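Local atomic coordinates of 2-dehydropantoate 2-reductase (Porphyromonas gingivalis, PDB entry 2QYT), a protein that probably catalyses the NADPH-dependent reduction of ketopantoate to pantoate, the second step from 3-methyl-2-oxobutanoate on the route to pantothenate. Residues Y289-A294 with M303-Y308; L233-A238 with D251-L256; L88-D93 with L114-G119. All blocks are in the same frame, centred on the assembly; numbering follows the deposited sequence.

Contact 1: Y289-A294 with M303-Y308; sequences YVVREA and MYKRMY. With SO4 (sulfate ion), chain D.
One face of the Y304 ring is covered by V290. The methyl CG1 sits over its middle, 3.7 Å from the centroid and 8° off the ring normal, a CH-pi contact. V290 CG2 reaches Y304 CE2 at 3.7 Å. With CG1 anti to the backbone N (chi1 -165°), V290 turns both methyls to the ring. The Y308 ring has a sulfate oxygen at its edge, near the ring plane. Y308 OH gives a weak hydrogen bond to sulfate O1 (2.9 Å). The R292 guanidinium presents an edge to the same ion. NH2 is modelled too close to the sulfate, so its detailed geometry there is doubtful. Between the two tyrosines, V291 CG2 packs on Y308 CB at 3.8 Å, and the two side chains cross at about a right angle. The helix segments run at 133° to each other, 9.5 Å apart at the closest approach of their axes. The contact joins two consecutive helices of the all-helical C-terminal part of this reductase. T285 OG1 is also hydrogen-bonded to the sulfate. The OH of Y304 is hydrogen-bonded to S206 on helix 194-215, and V290 touches L240 on helix 227-244.

Contact 2: L233-A238 with D251-L256; sequences LLEEVA and DVVQQL
L234 and A238 of one helix close on V253 of another. This is an apolar helix-helix contact within the C-terminal helical domain typical of ketopantoate reductases, which belongs to the 6-phosphogluconate dehydrogenase-like clan. The two short segments make an angle of 129°. Their axes come within 9.3 Å. The nearest CA atoms are those of L234 and V253, 5.5 Å apart.

The first kind of interaction is methyl packing on V253. This residue puts one methyl on each of two residues a helical turn apart. V253 CG1 meets L234 CB at 3.9 Å. V253 CG2 meets A238 CB at 3.7 Å. Beside the small A238, V253 CG2 comes close to the backbone, 4.0 Å from E235 CA, where E235 borders the contact with its aliphatic carbons. The torsion of V253 explains the division. CG1 is anti to the backbone N (chi1 171°), which leaves CG2 beside that N and directed at A238.

The second kind is leucine on leucine. L234 and L256 approach at a slant, one branch of each making the contact. L256 also rests on M203 and M204 of helix 194-215, and L234 touches V207 there, so both leucines also pack on a third helix.

Polar bonding plays no part across the interface, which has no hydrogen bond between the segments. Hydrogen bonds instead run along each helix, such as A238 N to L234 O and L256 N to V252 O. The carboxylate of buried E236 accepts hydrogen bonds from the backbone N atoms of M303 and Y304. At the leucine pair, L234 CD1 lies 3.8 Å from L256 CD1.

Contact 3: L88-D93 with L114-G119; sequences LFCTKD and LPLLNG. With SO4 (sulfate ion), chain E; EDO (1,2-ethanediol), chain G.
L88 and F89 pair with L114 and P115 as parallel strands, held by F89 N to L114 O (2.8 Å, 174° at the hydrogen) and L116 N to F89 O (3.1 Å). P115 has no N-H to give, and its CA makes a CA-H...O contact with F89 O.

L88 and L114 lie side by side on one face of the sheet. L116 CD1 touches two residues of the other segment, 3.9 Å from L88 CG and 3.8 Å from C90 SG. F89 is on the other face. A chi1 of -174°, with CG anti to the backbone N, carries its ring out to where L117 CD1 meets the edge, in plane, 3.6 Å from F89 CD2.

Past the strand end, T91 OG1 accepts from D93 N at 2.9 Å, forming an ST turn. T91 OG1 also donates to sulfate O3 (3.2 Å). Ethanediol, probably from the crystallisation liquor, lies beside C90 and is hydrogen-bonded to the backbone N atoms of G17 and G20 of a GxGxxG pattern. This is consistent with the cofactor end of a Rossmann fold, where such loops follow the strands.

Strand 86-89 sits between strands 9-14 and 111-115 of the parallel sheet. The F89 ring also meets that of F14. F89 and P115 pack on M126 of helix 122-126. On the L88 face, L88 touches L27 of helix 18-33 and L114 touches F161 of strand 158-164, as does L116 further on.

Overall arrangement
Contact 3 belongs to the N-terminal Rossmann part and lies near the centre of the chain. Contacts 1 and 2 lie in the C-terminal helical part, their centres about 22 and 21 Å from the chain's centre. Contact 2 is nonetheless largely buried, and contact 1 only partly. These two touch through E236 and L233 of helix 227-244, which meet M303 and Y304. Contact 3 touches neither, its nearest atoms being about 7 Å from contact 1 and 10 Å from contact 2. The chemistry follows the place. Contact 2 is purely apolar, contact 1 adds an anion at its exposed edge, probably from the crystallisation liquor, and contact 3 is stitched by backbone bonds.

Contact 1: Y289-A294 with M303-Y308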
loop_
_atom_site.group_PDB
_atom_site.type_symbol
_atom_site.label_atom_id
_atom_site.label_comp_id
_atom_site.label_asym_id
_atom_site.label_seq_id
_atom_site.Cartn_x
_atom_site.Cartn_y
_atom_site.Cartn_z
ATOM N N TYR A 289 -7.686 9.765 -11.722
ATOM C CA TYR A 289 -8.057 10.358 -10.440
ATOM C C TYR A 289 -7.769 11.850 -10.429
ATOM O O TYR A 289 -8.672 12.657 -10.130
ATOM C CB TYR A 289 -7.307 9.681 -9.279
ATOM C CG TYR A 289 -7.499 10.412 -7.972
ATOM C CD1 TYR A 289 -8.687 10.275 -7.239
ATOM C CD2 TYR A 289 -6.522 11.284 -7.495
ATOM C CE1 TYR A 289 -8.882 10.974 -6.045
ATOM C CE2 TYR A 289 -6.706 11.991 -6.307
ATOM C CZ TYR A 289 -7.883 11.828 -5.582
ATOM O OH TYR A 289 -8.048 12.527 -4.403
ATOM N N VAL A 290 -6.503 12.172 -10.758
ATOM C CA VAL A 290 -5.946 13.526 -10.839
ATOM C C VAL A 290 -6.791 14.460 -11.722
ATOM O O VAL A 290 -7.254 15.510 -11.253
ATOM C CB VAL A 290 -4.450 13.500 -11.337
ATOM C CG1 VAL A 290 -3.769 14.832 -11.070
ATOM C CG2 VAL A 290 -3.671 12.393 -10.656
ATOM N N VAL A 291 -7.039 14.062 -12.973
ATOM C CA VAL A 291 -7.908 14.824 -13.879
ATOM C C VAL A 291 -9.281 15.160 -13.251
ATOM O O VAL A 291 -9.769 16.303 -13.309
ATOM C CB VAL A 291 -8.108 14.060 -15.234
ATOM C CG1 VAL A 291 -9.220 14.696 -16.086
ATOM C CG2 VAL A 291 -6.786 13.983 -16.019
ATOM N N ARG A 292 -9.907 14.156 -12.648
ATOM C CA ARG A 292 -11.236 14.344 -12.131
ATOM C C ARG A 292 -11.294 15.129 -10.834
ATOM O O ARG A 292 -12.211 15.931 -10.631
ATOM C CB ARG A 292 -11.950 13.013 -12.029
ATOM C CG ARG A 292 -12.532 12.587 -13.366
ATOM C CD ARG A 292 -13.368 11.331 -13.232
ATOM N NE ARG A 292 -12.827 10.289 -14.100
ATOM C CZ ARG A 292 -11.845 9.449 -13.753
ATOM N NH1 ARG A 292 -11.286 9.482 -12.536
ATOM N NH2 ARG A 292 -11.430 8.560 -14.632
ATOM N N GLU A 293 -10.321 14.916 -9.961
ATOM C CA GLU A 293 -10.233 15.693 -8.730
ATOM C C GLU A 293 -10.083 17.207 -8.989
ATOM O O GLU A 293 -10.799 18.019 -8.370
ATOM C CB GLU A 293 -9.135 15.134 -7.822
ATOM C CG GLU A 293 -9.362 15.325 -6.340
ATOM C CD GLU A 293 -10.730 14.862 -5.918
ATOM O OE1 GLU A 293 -11.180 13.790 -6.394
ATOM O OE2 GLU A 293 -11.380 15.602 -5.141
ATOM N N ALA A 294 -9.192 17.578 -9.929
ATOM C CA ALA A 294 -9.082 18.980 -10.404
ATOM C C ALA A 294 -10.357 19.566 -11.057
ATOM O O ALA A 294 -10.670 20.745 -10.851
ATOM C CB ALA A 294 -7.877 19.144 -11.333
HETATM N N MSE A 303 -1.351 19.544 -18.690
HETATM C CA MSE A 303 -0.417 18.442 -18.969
HETATM C C MSE A 303 -0.989 17.062 -18.631
HETATM O O MSE A 303 -0.881 16.129 -19.436
HETATM C CB MSE A 303 0.902 18.642 -18.218
HETATM C CG MSE A 303 2.088 17.796 -18.737
HETATM SE SE MSE A 303 2.638 18.174 -20.607
HETATM C CE MSE A 303 2.897 20.113 -20.532
ATOM N N TYR A 304 -1.569 16.934 -17.435
ATOM C CA TYR A 304 -2.275 15.715 -17.056
ATOM C C TYR A 304 -3.415 15.399 -18.022
ATOM O O TYR A 304 -3.584 14.248 -18.412
ATOM C CB TYR A 304 -2.806 15.820 -15.632
ATOM C CG TYR A 304 -1.927 15.159 -14.608
ATOM C CD1 TYR A 304 -0.968 15.889 -13.910
ATOM C CD2 TYR A 304 -2.061 13.795 -14.326
ATOM C CE1 TYR A 304 -0.149 15.283 -12.965
ATOM C CE2 TYR A 304 -1.246 13.172 -13.370
ATOM C CZ TYR A 304 -0.299 13.923 -12.696
ATOM O OH TYR A 304 0.490 13.317 -11.755
ATOM N N LYS A 305 -4.179 16.419 -18.417
ATOM C CA LYS A 305 -5.325 16.231 -19.318
ATOM C C LYS A 305 -4.906 15.810 -20.727
ATOM O O LYS A 305 -5.531 14.940 -21.319
ATOM C CB LYS A 305 -6.211 17.476 -19.360
ATOM C CG LYS A 305 -6.912 17.788 -18.045
ATOM C CD LYS A 305 -8.152 18.646 -18.262
ATOM C CE LYS A 305 -7.849 20.142 -18.292
ATOM N NZ LYS A 305 -7.245 20.611 -19.574
ATOM N N ARG A 306 -3.847 16.428 -21.250
ATOM C CA ARG A 306 -3.247 16.027 -22.526
ATOM C C ARG A 306 -2.790 14.568 -22.429
ATOM O O ARG A 306 -3.059 13.771 -23.321
ATOM C CB ARG A 306 -2.056 16.938 -22.884
ATOM C CG ARG A 306 -1.620 16.892 -24.352
ATOM C CD ARG A 306 -0.098 16.671 -24.530
ATOM N NE ARG A 306 0.729 17.882 -24.390
ATOM C CZ ARG A 306 2.048 17.942 -24.619
ATOM N NH1 ARG A 306 2.730 16.867 -25.010
ATOM N NH2 ARG A 306 2.701 19.090 -24.455
HETATM N N MSE A 307 -2.128 14.234 -21.324
HETATM C CA MSE A 307 -1.543 12.903 -21.093
HETATM C C MSE A 307 -2.600 11.791 -20.919
HETATM O O MSE A 307 -2.495 10.722 -21.533
HETATM C CB MSE A 307 -0.599 12.965 -19.875
HETATM C CG MSE A 307 0.791 12.343 -20.071
HETATM SE SE MSE A 307 2.279 13.574 -19.660
HETATM C CE MSE A 307 3.817 12.483 -20.068
ATOM N N TYR A 308 -3.610 12.053 -20.088
ATOM C CA TYR A 308 -4.690 11.095 -19.818
ATOM C C TYR A 308 -5.487 10.793 -21.079
ATOM O O TYR A 308 -5.508 9.658 -21.555
ATOM C CB TYR A 308 -5.625 11.623 -18.710
ATOM C CG TYR A 308 -6.859 10.770 -18.486
ATOM C CD1 TYR A 308 -6.799 9.618 -17.697
ATOM C CD2 TYR A 308 -8.087 11.106 -19.069
ATOM C CE1 TYR A 308 -7.918 8.825 -17.502
ATOM C CE2 TYR A 308 -9.216 10.314 -18.872
ATOM C CZ TYR A 308 -9.122 9.178 -18.085
ATOM O OH TYR A 308 -10.228 8.387 -17.876
HETATM S S SO4 D . -10.071 6.231 -15.516
HETATM O O1 SO4 D . -9.323 7.466 -15.303
HETATM O O2 SO4 D . -9.569 5.507 -16.691
HETATM O O3 SO4 D . -9.940 5.381 -14.316
HETATM O O4 SO4 D . -11.461 6.606 -15.766
#

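Contact 2: L233-A238 with D251-L256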
loop_
_atom_site.group_PDB
_atom_site.type_symbol
_atom_site.label_atom_id
_atom_site.label_comp_id
_atom_site.label_asym_id
_atom_site.label_seq_id
_atom_site.Cartn_x
_atom_site.Cartn_y
_atom_site.Cartn_z
ATOM N N LEU A 233 4.015 18.270 -14.681
ATOM C CA LEU A 233 3.262 17.226 -13.972
ATOM C C LEU A 233 3.409 17.371 -12.443
ATOM O O LEU A 233 2.435 17.247 -11.684
ATOM C CB LEU A 233 3.734 15.832 -14.431
ATOM C CG LEU A 233 2.880 14.922 -15.324
ATOM C CD1 LEU A 233 1.998 15.638 -16.350
ATOM C CD2 LEU A 233 3.719 13.865 -15.991
ATOM N N LEU A 234 4.631 17.643 -12.007
ATOM C CA LEU A 234 4.935 17.833 -10.600
ATOM C C LEU A 234 4.146 19.013 -10.008
ATOM O O LEU A 234 3.538 18.895 -8.939
ATOM C CB LEU A 234 6.443 18.008 -10.425
ATOM C CG LEU A 234 7.362 16.894 -9.858
ATOM C CD1 LEU A 234 6.724 15.532 -9.605
ATOM C CD2 LEU A 234 8.673 16.744 -10.669
ATOM N N GLU A 235 4.118 20.122 -10.737
ATOM C CA GLU A 235 3.432 21.349 -10.313
ATOM C C GLU A 235 1.920 21.163 -10.298
ATOM O O GLU A 235 1.234 21.701 -9.420
ATOM C CB GLU A 235 3.788 22.529 -11.222
ATOM C CG GLU A 235 5.188 23.118 -11.017
ATOM C CD GLU A 235 5.443 24.350 -11.890
ATOM O OE1 GLU A 235 6.433 25.077 -11.605
ATOM O OE2 GLU A 235 4.674 24.600 -12.863
ATOM N N GLU A 236 1.419 20.396 -11.266
ATOM C CA GLU A 236 -0.004 20.139 -11.411
ATOM C C GLU A 236 -0.579 19.289 -10.256
ATOM O O GLU A 236 -1.535 19.718 -9.589
ATOM C CB GLU A 236 -0.294 19.502 -12.772
ATOM C CG GLU A 236 -0.519 20.520 -13.870
ATOM C CD GLU A 236 -0.730 19.899 -15.236
ATOM O OE1 GLU A 236 -0.984 18.673 -15.307
ATOM O OE2 GLU A 236 -0.639 20.649 -16.244
ATOM N N VAL A 237 0.009 18.109 -10.040
ATOM C CA VAL A 237 -0.351 17.227 -8.935
ATOM C C VAL A 237 -0.196 17.959 -7.598
ATOM O O VAL A 237 -1.025 17.790 -6.697
ATOM C CB VAL A 237 0.437 15.837 -8.978
ATOM C CG1 VAL A 237 1.859 15.934 -8.411
ATOM C CG2 VAL A 237 -0.374 14.707 -8.269
ATOM N N ALA A 238 0.842 18.788 -7.485
ATOM C CA ALA A 238 1.099 19.553 -6.261
ATOM C C ALA A 238 0.042 20.621 -6.046
ATOM O O ALA A 238 -0.450 20.776 -4.919
ATOM C CB ALA A 238 2.481 20.162 -6.262
ATOM N N ASP A 251 8.723 23.323 -1.499
ATOM C CA ASP A 251 9.921 22.580 -1.882
ATOM C C ASP A 251 9.438 21.150 -2.105
ATOM O O ASP A 251 10.229 20.212 -2.128
ATOM C CB ASP A 251 11.012 22.609 -0.795
ATOM C CG ASP A 251 11.339 24.018 -0.311
ATOM O OD1 ASP A 251 11.019 24.326 0.861
ATOM O OD2 ASP A 251 11.918 24.815 -1.091
ATOM N N VAL A 252 8.117 21.009 -2.252
ATOM C CA VAL A 252 7.441 19.726 -2.443
ATOM C C VAL A 252 7.634 19.218 -3.877
ATOM O O VAL A 252 8.063 18.077 -4.074
ATOM C CB VAL A 252 5.934 19.802 -2.028
ATOM C CG1 VAL A 252 5.249 21.040 -2.606
ATOM C CG2 VAL A 252 5.188 18.531 -2.406
ATOM N N VAL A 253 7.324 20.075 -4.859
ATOM C CA VAL A 253 7.675 19.875 -6.276
ATOM C C VAL A 253 9.161 19.535 -6.412
ATOM O O VAL A 253 9.524 18.569 -7.086
ATOM C CB VAL A 253 7.364 21.147 -7.116
ATOM C CG1 VAL A 253 7.918 21.026 -8.528
ATOM C CG2 VAL A 253 5.865 21.422 -7.156
ATOM N N GLN A 254 10.002 20.334 -5.753
ATOM C CA GLN A 254 11.450 20.131 -5.722
ATOM C C GLN A 254 11.860 18.826 -5.027
ATOM O O GLN A 254 12.695 18.077 -5.541
ATOM C CB GLN A 254 12.146 21.335 -5.066
ATOM C CG GLN A 254 11.840 22.693 -5.721
ATOM C CD GLN A 254 12.154 22.731 -7.218
ATOM O OE1 GLN A 254 13.165 22.188 -7.667
ATOM N NE2 GLN A 254 11.282 23.375 -7.994
ATOM N N GLN A 255 11.266 18.568 -3.861
ATOM C CA GLN A 255 11.520 17.354 -3.083
ATOM C C GLN A 255 11.210 16.115 -3.922
ATOM O O GLN A 255 12.028 15.190 -3.990
ATOM C CB GLN A 255 10.667 17.357 -1.812
ATOM C CG GLN A 255 11.221 16.550 -0.653
ATOM C CD GLN A 255 10.450 16.797 0.637
ATOM O OE1 GLN A 255 9.354 16.254 0.849
ATOM N NE2 GLN A 255 11.025 17.620 1.510
ATOM N N LEU A 256 10.031 16.117 -4.555
ATOM C CA LEU A 256 9.639 15.087 -5.514
ATOM C C LEU A 256 10.588 15.006 -6.709
ATOM O O LEU A 256 10.996 13.910 -7.107
ATOM C CB LEU A 256 8.203 15.315 -6.021
ATOM C CG LEU A 256 6.954 15.276 -5.126
ATOM C CD1 LEU A 256 5.702 15.398 -5.991
ATOM C CD2 LEU A 256 6.891 14.044 -4.247
#

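Contact 3: L88-D93 with L114-G119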
loop_
_atom_site.group_PDB
_atom_site.type_symbol
_atom_site.label_atom_id
_atom_site.label_comp_id
_atom_site.label_asym_id
_atom_site.label_seq_id
_atom_site.Cartn_x
_atom_site.Cartn_y
_atom_site.Cartn_z
ATOM N N LEU A 88 -4.493 -6.344 7.226
ATOM C CA LEU A 88 -3.641 -5.701 6.207
ATOM C C LEU A 88 -4.281 -6.013 4.853
ATOM O O LEU A 88 -4.386 -7.192 4.457
ATOM C CB LEU A 88 -2.235 -6.329 6.296
ATOM C CG LEU A 88 -1.157 -5.652 7.125
ATOM C CD1 LEU A 88 -1.602 -5.053 8.414
ATOM C CD2 LEU A 88 0.124 -6.552 7.267
ATOM N N PHE A 89 -4.784 -4.974 4.204
ATOM C CA PHE A 89 -5.599 -5.120 3.009
ATOM C C PHE A 89 -4.642 -4.858 1.849
ATOM O O PHE A 89 -4.177 -3.755 1.666
ATOM C CB PHE A 89 -6.775 -4.115 3.062
ATOM C CG PHE A 89 -7.775 -4.269 1.939
ATOM C CD1 PHE A 89 -8.837 -5.168 2.053
ATOM C CD2 PHE A 89 -7.646 -3.513 0.763
ATOM C CE1 PHE A 89 -9.772 -5.319 1.024
ATOM C CE2 PHE A 89 -8.581 -3.658 -0.312
ATOM C CZ PHE A 89 -9.655 -4.557 -0.156
ATOM N N CYS A 90 -4.344 -5.905 1.085
ATOM C CA CYS A 90 -3.256 -5.933 0.114
ATOM C C CYS A 90 -3.679 -6.517 -1.227
ATOM O O CYS A 90 -2.861 -7.054 -1.962
ATOM C CB CYS A 90 -2.064 -6.726 0.689
ATOM S SG CYS A 90 -1.486 -6.079 2.304
ATOM N N THR A 91 -4.950 -6.415 -1.571
ATOM C CA THR A 91 -5.360 -6.931 -2.883
ATOM C C THR A 91 -5.569 -5.764 -3.853
ATOM O O THR A 91 -6.064 -4.719 -3.467
ATOM C CB THR A 91 -6.658 -7.784 -2.798
ATOM O OG1 THR A 91 -7.026 -8.172 -4.127
ATOM C CG2 THR A 91 -7.782 -6.977 -2.260
ATOM N N LYS A 92 -5.191 -5.922 -5.103
ATOM C CA LYS A 92 -5.615 -4.940 -6.111
ATOM C C LYS A 92 -6.813 -5.438 -6.912
ATOM O O LYS A 92 -7.264 -4.765 -7.855
ATOM C CB LYS A 92 -4.466 -4.522 -7.038
ATOM C CG LYS A 92 -3.767 -5.643 -7.833
ATOM C CD LYS A 92 -2.931 -5.085 -9.039
ATOM C CE LYS A 92 -1.532 -4.524 -8.629
ATOM N NZ LYS A 92 -0.326 -5.465 -8.787
ATOM N N ASP A 93 -7.325 -6.606 -6.519
ATOM C CA ASP A 93 -8.236 -7.390 -7.368
ATOM C C ASP A 93 -9.708 -6.964 -7.272
ATOM O O ASP A 93 -10.429 -7.043 -8.265
ATOM C CB ASP A 93 -8.060 -8.925 -7.169
ATOM C CG ASP A 93 -6.704 -9.451 -7.723
ATOM O OD1 ASP A 93 -6.172 -10.470 -7.200
ATOM O OD2 ASP A 93 -6.169 -8.843 -8.679
ATOM N N LEU A 114 -5.794 -1.750 7.565
ATOM C CA LEU A 114 -4.721 -1.010 6.910
ATOM C C LEU A 114 -4.657 -1.329 5.409
ATOM O O LEU A 114 -4.117 -2.358 5.029
ATOM C CB LEU A 114 -3.368 -1.421 7.506
ATOM C CG LEU A 114 -2.606 -0.425 8.376
ATOM C CD1 LEU A 114 -1.213 -0.914 8.775
ATOM C CD2 LEU A 114 -2.530 0.860 7.573
ATOM N N PRO A 115 -5.163 -0.424 4.557
ATOM C CA PRO A 115 -4.930 -0.626 3.141
ATOM C C PRO A 115 -3.495 -0.206 2.809
ATOM O O PRO A 115 -3.067 0.917 3.145
ATOM C CB PRO A 115 -5.954 0.328 2.462
ATOM C CG PRO A 115 -6.736 0.985 3.581
ATOM C CD PRO A 115 -5.906 0.829 4.813
ATOM N N LEU A 116 -2.738 -1.094 2.186
ATOM C CA LEU A 116 -1.365 -0.761 1.830
ATOM C C LEU A 116 -1.178 -0.467 0.325
ATOM O O LEU A 116 -0.054 -0.262 -0.149
ATOM C CB LEU A 116 -0.394 -1.830 2.368
ATOM C CG LEU A 116 -0.507 -2.094 3.894
ATOM C CD1 LEU A 116 0.273 -3.331 4.293
ATOM C CD2 LEU A 116 -0.108 -0.828 4.748
ATOM N N LEU A 117 -2.288 -0.385 -0.391
ATOM C CA LEU A 117 -2.364 -0.205 -1.849
ATOM C C LEU A 117 -2.031 1.234 -2.263
ATOM O O LEU A 117 -2.211 2.174 -1.485
ATOM C CB LEU A 117 -3.807 -0.499 -2.353
ATOM C CG LEU A 117 -4.662 -1.686 -1.838
ATOM C CD1 LEU A 117 -4.857 -1.539 -0.345
ATOM C CD2 LEU A 117 -6.041 -1.798 -2.547
ATOM N N ASN A 118 -1.589 1.396 -3.513
ATOM C CA ASN A 118 -1.352 2.718 -4.074
ATOM C C ASN A 118 -2.668 3.392 -4.375
ATOM O O ASN A 118 -3.688 2.729 -4.560
ATOM C CB ASN A 118 -0.482 2.609 -5.308
ATOM C CG ASN A 118 0.992 2.429 -4.961
ATOM O OD1 ASN A 118 1.542 3.136 -4.088
ATOM N ND2 ASN A 118 1.648 1.507 -5.649
ATOM N N GLY A 119 -2.675 4.713 -4.376
ATOM C CA GLY A 119 -3.907 5.463 -4.634
ATOM C C GLY A 119 -3.937 6.627 -3.678
ATOM O O GLY A 119 -3.277 6.575 -2.630
HETATM S S SO4 E . -2.950 -9.707 -4.943
HETATM O O1 SO4 E . -2.412 -10.969 -5.428
HETATM O O2 SO4 E . -2.299 -8.577 -5.625
HETATM O O3 SO4 E . -4.397 -9.747 -5.158
HETATM O O4 SO4 E . -2.701 -9.560 -3.514
HETATM C C1 EDO G . 0.154 -6.984 -2.541
HETATM O O1 EDO G . -0.239 -8.210 -1.920
HETATM C C2 EDO G . 0.656 -7.203 -3.969
HETATM O O2 EDO G . 1.704 -6.270 -4.196
#